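Local coordinates for Rbsd/fucu transport protein family protein (Streptococcus pneumoniae, PDB 4A34) that probably interconverts the alpha and beta anomers of L-fucose, as a fucose mutarotase of the RbsD/FucU family that binds beta-L-fucopyranose, at residues I[26-31]-I[131-136]; I[60-65]-I[138-143]. One frame throughout, in Å; residues are numbered along the deposited sequence.

Contact 1: residues I[26-31]-I[131-136]; sequences IVLADA and ANIILK. With FUL (beta-L-fucopyranose), chain B.
I26 and L135 face each other as an antiparallel hydrogen-bonded pair: I26 N donates a hydrogen bond to L135 O at 2.8 Å, and L135 N donates one to I26 O. Their side chains lie on the same face of the sheet, where the CG2 branch of I26 reaches CB of L135. V27 opposes I134 in the non-hydrogen-bonded pair that follows, and, one residue on, their side chains emerge on the other face; there V27 CG2 lies 3.8 Å from I134 CG1, the two chains side by side and pointing the same way, packed against helix 108-116. The first pattern returns at L28, whose N and O both bond to I133. CD1 of L28 comes to 3.9 Å from L135 CD1, against I57 of helix 50-60. The axes of strands 26-29 and 133-136 run 157° apart, as expected for twisted antiparallel neighbours.

Beyond A29 side chains take over the bridging. N132 OD1 accepts D30 N at 2.7 Å in a fairly straight bond (168° at the hydrogen), although the donor sits above the amide carbonyl plane. In return, D30 OD2 receives the N-H of A131, nearly head-on to its C-O bond. Carboxylate and amide planes are turned 46° apart, and both groups meet the sugar: D30 OD2 accepts the O3 hydroxyl of beta-L-fucopyranose at 2.7 Å, D30 OD1 accepts the O2 hydroxyl, and N132 ND2 donates to O2 at 2.9 Å. H22 of a second subunit, Y112 and Y130 N also bond this sugar. The end of one central strand and the start of its antiparallel neighbour thus bring D30 and N132 to line an RbsD/FucU fucose pocket, sited at a subunit boundary.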
loop_
_atom_site.group_PDB
_atom_site.type_symbol
_atom_site.label_atom_id
_atom_site.label_comp_id
_atom_site.label_asym_id
_atom_site.label_seq_id
_atom_site.Cartn_x
_atom_site.Cartn_y
_atom_site.Cartn_z
ATOM N N ILE I 26 22.478 -11.572 -9.924
ATOM C CA ILE I 26 22.547 -10.394 -9.065
ATOM C C ILE I 26 23.700 -9.506 -9.496
ATOM O O ILE I 26 24.795 -9.995 -9.764
ATOM C CB ILE I 26 22.673 -10.752 -7.549
ATOM C CG1 ILE I 26 22.768 -9.465 -6.709
ATOM C CG2 ILE I 26 23.840 -11.708 -7.307
ATOM C CD1 ILE I 26 22.790 -9.661 -5.240
ATOM N N VAL I 27 23.440 -8.203 -9.549
ATOM C CA VAL I 27 24.409 -7.234 -10.034
ATOM C C VAL I 27 25.045 -6.487 -8.879
ATOM O O VAL I 27 24.353 -5.921 -8.031
ATOM C CB VAL I 27 23.768 -6.218 -11.006
ATOM C CG1 VAL I 27 24.813 -5.270 -11.552
ATOM C CG2 VAL I 27 23.071 -6.932 -12.157
ATOM N N LEU I 28 26.372 -6.494 -8.849
ATOM C CA LEU I 28 27.099 -5.693 -7.890
ATOM C C LEU I 28 27.464 -4.419 -8.629
ATOM O O LEU I 28 28.395 -4.394 -9.436
ATOM C CB LEU I 28 28.331 -6.446 -7.364
ATOM C CG LEU I 28 28.104 -7.889 -6.864
ATOM C CD1 LEU I 28 29.401 -8.575 -6.424
ATOM C CD2 LEU I 28 27.085 -7.952 -5.731
ATOM N N ALA I 29 26.692 -3.367 -8.386
ATOM C CA ALA I 29 26.836 -2.134 -9.142
ATOM C C ALA I 29 27.787 -1.153 -8.466
ATOM O O ALA I 29 27.777 -1.020 -7.241
ATOM C CB ALA I 29 25.483 -1.497 -9.351
ATOM N N ASP I 30 28.596 -0.460 -9.263
ATOM C CA ASP I 30 29.502 0.540 -8.713
ATOM C C ASP I 30 28.811 1.890 -8.541
ATOM O O ASP I 30 27.717 2.103 -9.057
ATOM C CB ASP I 30 30.807 0.643 -9.527
ATOM C CG ASP I 30 30.617 1.227 -10.938
ATOM O OD1 ASP I 30 29.789 2.149 -11.149
ATOM O OD2 ASP I 30 31.346 0.769 -11.844
ATOM N N ALA I 31 29.469 2.805 -7.833
ATOM C CA ALA I 31 28.864 4.070 -7.417
ATOM C C ALA I 31 28.287 4.886 -8.561
ATOM O O ALA I 31 27.312 5.601 -8.376
ATOM C CB ALA I 31 29.865 4.901 -6.638
ATOM N N ALA I 131 33.349 -1.327 -12.911
ATOM C CA ALA I 131 33.640 -2.211 -11.776
ATOM C C ALA I 131 32.457 -3.102 -11.447
ATOM O O ALA I 131 32.456 -3.814 -10.438
ATOM C CB ALA I 131 34.034 -1.380 -10.551
ATOM N N ASN I 132 31.456 -3.049 -12.315
ATOM C CA ASN I 132 30.210 -3.747 -12.128
ATOM C C ASN I 132 30.375 -5.227 -12.439
ATOM O O ASN I 132 31.118 -5.582 -13.342
ATOM C CB ASN I 132 29.166 -3.119 -13.047
ATOM C CG ASN I 132 29.011 -1.629 -12.815
ATOM O OD1 ASN I 132 28.384 -1.212 -11.845
ATOM N ND2 ASN I 132 29.575 -0.818 -13.705
ATOM N N ILE I 133 29.693 -6.089 -11.691
ATOM C CA ILE I 133 29.773 -7.531 -11.926
ATOM C C ILE I 133 28.365 -8.093 -11.957
ATOM O O ILE I 133 27.496 -7.578 -11.268
ATOM C CB ILE I 133 30.569 -8.273 -10.807
ATOM C CG1 ILE I 133 31.885 -7.566 -10.476
ATOM C CG2 ILE I 133 30.853 -9.717 -11.198
ATOM C CD1 ILE I 133 32.661 -8.229 -9.350
ATOM N N ILE I 134 28.130 -9.131 -12.756
ATOM C CA ILE I 134 26.887 -9.907 -12.646
ATOM C C ILE I 134 27.229 -11.341 -12.314
ATOM O O ILE I 134 28.043 -11.965 -12.994
ATOM C CB ILE I 134 26.014 -9.889 -13.918
ATOM C CG1 ILE I 134 25.763 -8.458 -14.392
ATOM C CG2 ILE I 134 24.691 -10.607 -13.650
ATOM C CD1 ILE I 134 25.060 -8.372 -15.705
ATOM N N LEU I 135 26.612 -11.838 -11.245
ATOM C CA LEU I 135 26.837 -13.187 -10.754
ATOM C C LEU I 135 25.550 -13.966 -10.906
ATOM O O LEU I 135 24.468 -13.439 -10.617
ATOM C CB LEU I 135 27.245 -13.141 -9.286
ATOM C CG LEU I 135 28.460 -12.293 -8.895
ATOM C CD1 LEU I 135 28.555 -12.213 -7.381
ATOM C CD2 LEU I 135 29.741 -12.892 -9.482
ATOM N N LYS I 136 25.665 -15.209 -11.367
ATOM C CA LYS I 136 24.506 -16.081 -11.581
ATOM C C LYS I 136 24.521 -17.284 -10.625
ATOM O O LYS I 136 25.413 -18.124 -10.689
ATOM C CB LYS I 136 24.434 -16.536 -13.046
ATOM C CG LYS I 136 23.180 -17.347 -13.390
ATOM C CD LYS I 136 23.332 -18.117 -14.700
ATOM C CE LYS I 136 22.721 -17.392 -15.872
ATOM N NZ LYS I 136 21.244 -17.389 -15.825
HETATM C C1 FUL B . 28.751 3.363 -16.169
HETATM C C2 FUL B . 29.394 3.062 -14.808
HETATM O O2 FUL B . 28.775 1.978 -14.153
HETATM C C3 FUL B . 30.858 2.710 -15.062
HETATM O O3 FUL B . 31.541 2.488 -13.858
HETATM C C4 FUL B . 31.540 3.829 -15.828
HETATM O O4 FUL B . 31.490 4.989 -15.041
HETATM C C5 FUL B . 30.776 4.073 -17.123
HETATM C C6 FUL B . 31.469 5.120 -17.985
HETATM O O5 FUL B . 29.443 4.440 -16.783
HETATM O O1 FUL B . 27.389 3.685 -16.051
#

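Contact 2: residues I[60-65]-I[138-143]; sequences LMPLDS and GVVVER
The C-terminal tail that follows strand 133-136 runs here beside the loop leaving helix 50-60, next to a fucose site to which V139 belongs. One backbone hydrogen bond joins the two segments directly: G138 N donates to P62 O at 2.6 Å. The N-H points well at the oxygen (159° at the hydrogen), yet the donor stands 46° out of the carbonyl plane, so it approaches over the peptide. G138, a glycine with no side chain, is packed against the loop backbone, its CA 3.6 Å from L63 C.

Farther along, the ring of P62 lies against the tail. Its CG meets V139 O and also V140 CG2, 3.8 Å away, the proline and valine side chains crossing at about a right angle. V140 holds CG1 anti to the backbone N (chi1 175°), which leaves CG2 beside that N and facing the proline. At the other end a water accepts the N-H groups of S65 and V139, each 3.3 Å from its oxygen, and so bridges the segments a second time.

The CB of V139 leads away from the loop, and its side chain touches both H22 of the same chain and a second bound fucose, distinct from the one held by D30 and N132. D64 turns its OD1 to H22 NE2 and Y66 N, a second-shell position beside two pocket residues. N32 of a fourth subunit bonds V140 N, while K3 of a third subunit packs on P62. Tail, loop and neighbouring chain thus meet at an intersubunit fucose pocket of the RbsD/FucU assembly.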
loop_
_atom_site.group_PDB
_atom_site.type_symbol
_atom_site.label_atom_id
_atom_site.label_comp_id
_atom_site.label_asym_id
_atom_site.label_seq_id
_atom_site.Cartn_x
_atom_site.Cartn_y
_atom_site.Cartn_z
ATOM N N LEU I 60 29.229 -17.630 0.156
ATOM C CA LEU I 60 27.905 -18.168 0.473
ATOM C C LEU I 60 27.146 -18.714 -0.730
ATOM O O LEU I 60 26.346 -19.641 -0.589
ATOM C CB LEU I 60 27.052 -17.113 1.172
ATOM C CG LEU I 60 27.497 -16.493 2.503
ATOM C CD1 LEU I 60 26.447 -15.506 2.984
ATOM C CD2 LEU I 60 27.767 -17.529 3.576
ATOM N N MET I 61 27.400 -18.147 -1.907
ATOM C CA MET I 61 26.604 -18.443 -3.094
ATOM C C MET I 61 27.416 -19.066 -4.241
ATOM O O MET I 61 28.288 -18.416 -4.806
ATOM C CB MET I 61 25.901 -17.166 -3.565
ATOM C CG MET I 61 24.910 -17.360 -4.703
ATOM S SD MET I 61 24.422 -15.786 -5.445
ATOM C CE MET I 61 25.825 -15.447 -6.515
ATOM N N PRO I 62 27.114 -20.327 -4.599
ATOM C CA PRO I 62 27.792 -21.004 -5.696
ATOM C C PRO I 62 27.415 -20.404 -7.034
ATOM O O PRO I 62 26.314 -19.866 -7.184
ATOM C CB PRO I 62 27.248 -22.431 -5.619
ATOM C CG PRO I 62 26.686 -22.560 -4.256
ATOM C CD PRO I 62 26.140 -21.211 -3.947
ATOM N N LEU I 63 28.317 -20.495 -8.002
ATOM C CA LEU I 63 28.041 -19.946 -9.314
ATOM C C LEU I 63 27.482 -21.019 -10.230
ATOM O O LEU I 63 27.780 -22.205 -10.079
ATOM C CB LEU I 63 29.284 -19.283 -9.910
ATOM C CG LEU I 63 29.727 -17.968 -9.246
ATOM C CD1 LEU I 63 31.094 -17.562 -9.724
ATOM C CD2 LEU I 63 28.725 -16.817 -9.465
ATOM N N ASP I 64 26.649 -20.585 -11.166
ATOM C CA ASP I 64 25.955 -21.478 -12.079
ATOM C C ASP I 64 26.901 -22.189 -13.051
ATOM O O ASP I 64 27.521 -21.564 -13.918
ATOM C CB ASP I 64 24.891 -20.692 -12.850
ATOM C CG ASP I 64 23.817 -21.580 -13.440
ATOM O OD1 ASP I 64 23.911 -22.822 -13.324
ATOM O OD2 ASP I 64 22.864 -21.026 -14.023
ATOM N N SER I 65 26.981 -23.507 -12.900
ATOM C CA SER I 65 27.816 -24.351 -13.749
ATOM C C SER I 65 27.101 -24.749 -15.041
ATOM O O SER I 65 27.723 -25.264 -15.967
ATOM C CB SER I 65 28.195 -25.614 -12.984
ATOM O OG SER I 65 27.071 -26.475 -12.884
ATOM N N GLY I 138 24.223 -20.648 -8.607
ATOM C CA GLY I 138 24.294 -22.067 -8.947
ATOM C C GLY I 138 23.588 -22.957 -7.945
ATOM O O GLY I 138 23.089 -22.481 -6.921
ATOM N N VAL I 139 23.549 -24.252 -8.244
ATOM C CA VAL I 139 22.905 -25.257 -7.398
ATOM C C VAL I 139 23.641 -25.431 -6.070
ATOM O O VAL I 139 24.868 -25.371 -6.017
ATOM C CB VAL I 139 22.819 -26.619 -8.133
ATOM C CG1 VAL I 139 22.021 -27.623 -7.331
ATOM C CG2 VAL I 139 22.189 -26.449 -9.513
ATOM N N VAL I 140 22.883 -25.618 -4.994
ATOM C CA VAL I 140 23.450 -25.945 -3.687
ATOM C C VAL I 140 23.150 -27.419 -3.391
ATOM O O VAL I 140 21.985 -27.803 -3.220
ATOM C CB VAL I 140 22.901 -25.018 -2.570
ATOM C CG1 VAL I 140 23.404 -25.461 -1.198
ATOM C CG2 VAL I 140 23.285 -23.569 -2.838
ATOM N N VAL I 141 24.202 -28.238 -3.357
ATOM C CA VAL I 141 24.054 -29.697 -3.247
ATOM C C VAL I 141 24.410 -30.185 -1.839
ATOM O O VAL I 141 25.426 -29.765 -1.266
ATOM C CB VAL I 141 24.907 -30.453 -4.316
ATOM C CG1 VAL I 141 24.724 -31.974 -4.207
ATOM C CG2 VAL I 141 24.567 -29.979 -5.735
ATOM N N GLU I 142 23.563 -31.066 -1.298
ATOM C CA GLU I 142 23.770 -31.660 0.026
ATOM C C GLU I 142 25.030 -32.532 0.055
ATOM O O GLU I 142 25.170 -33.456 -0.757
ATOM C CB GLU I 142 22.536 -32.476 0.449
ATOM N N ARG I 143 25.939 -32.222 0.984
ATOM C CA ARG I 143 27.228 -32.925 1.139
ATOM C C ARG I 143 27.100 -34.453 1.222
ATOM O O ARG I 143 26.284 -34.982 1.978
ATOM C CB ARG I 143 27.981 -32.397 2.369
HETATM O O HOH W 1 25.999 -25.136 -10.232
#

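In the fold
From the N terminus the chain enters contact 1 through strand 25-29, in the middle of the sheet, then passes helix 50-60 into the loop of contact 2. Strands 71-74, 103-106 and 120-124 follow before 131-136 returns to close contact 1 across 99 intervening residues; 138-143 comes directly afterwards and closes contact 2 across 72. The segments alternate, so the two closures cross rather than nest. Their centres lie 19 Å apart, but they meet where K136 O approaches D64 N at 2.8 Å, a probable hydrogen bond, and where L135 packs on M61 and L63. Contact 2 itself touches neighbouring subunits, whereas no other chain touches the segments of contact 1; each lies beside a different bound fucose.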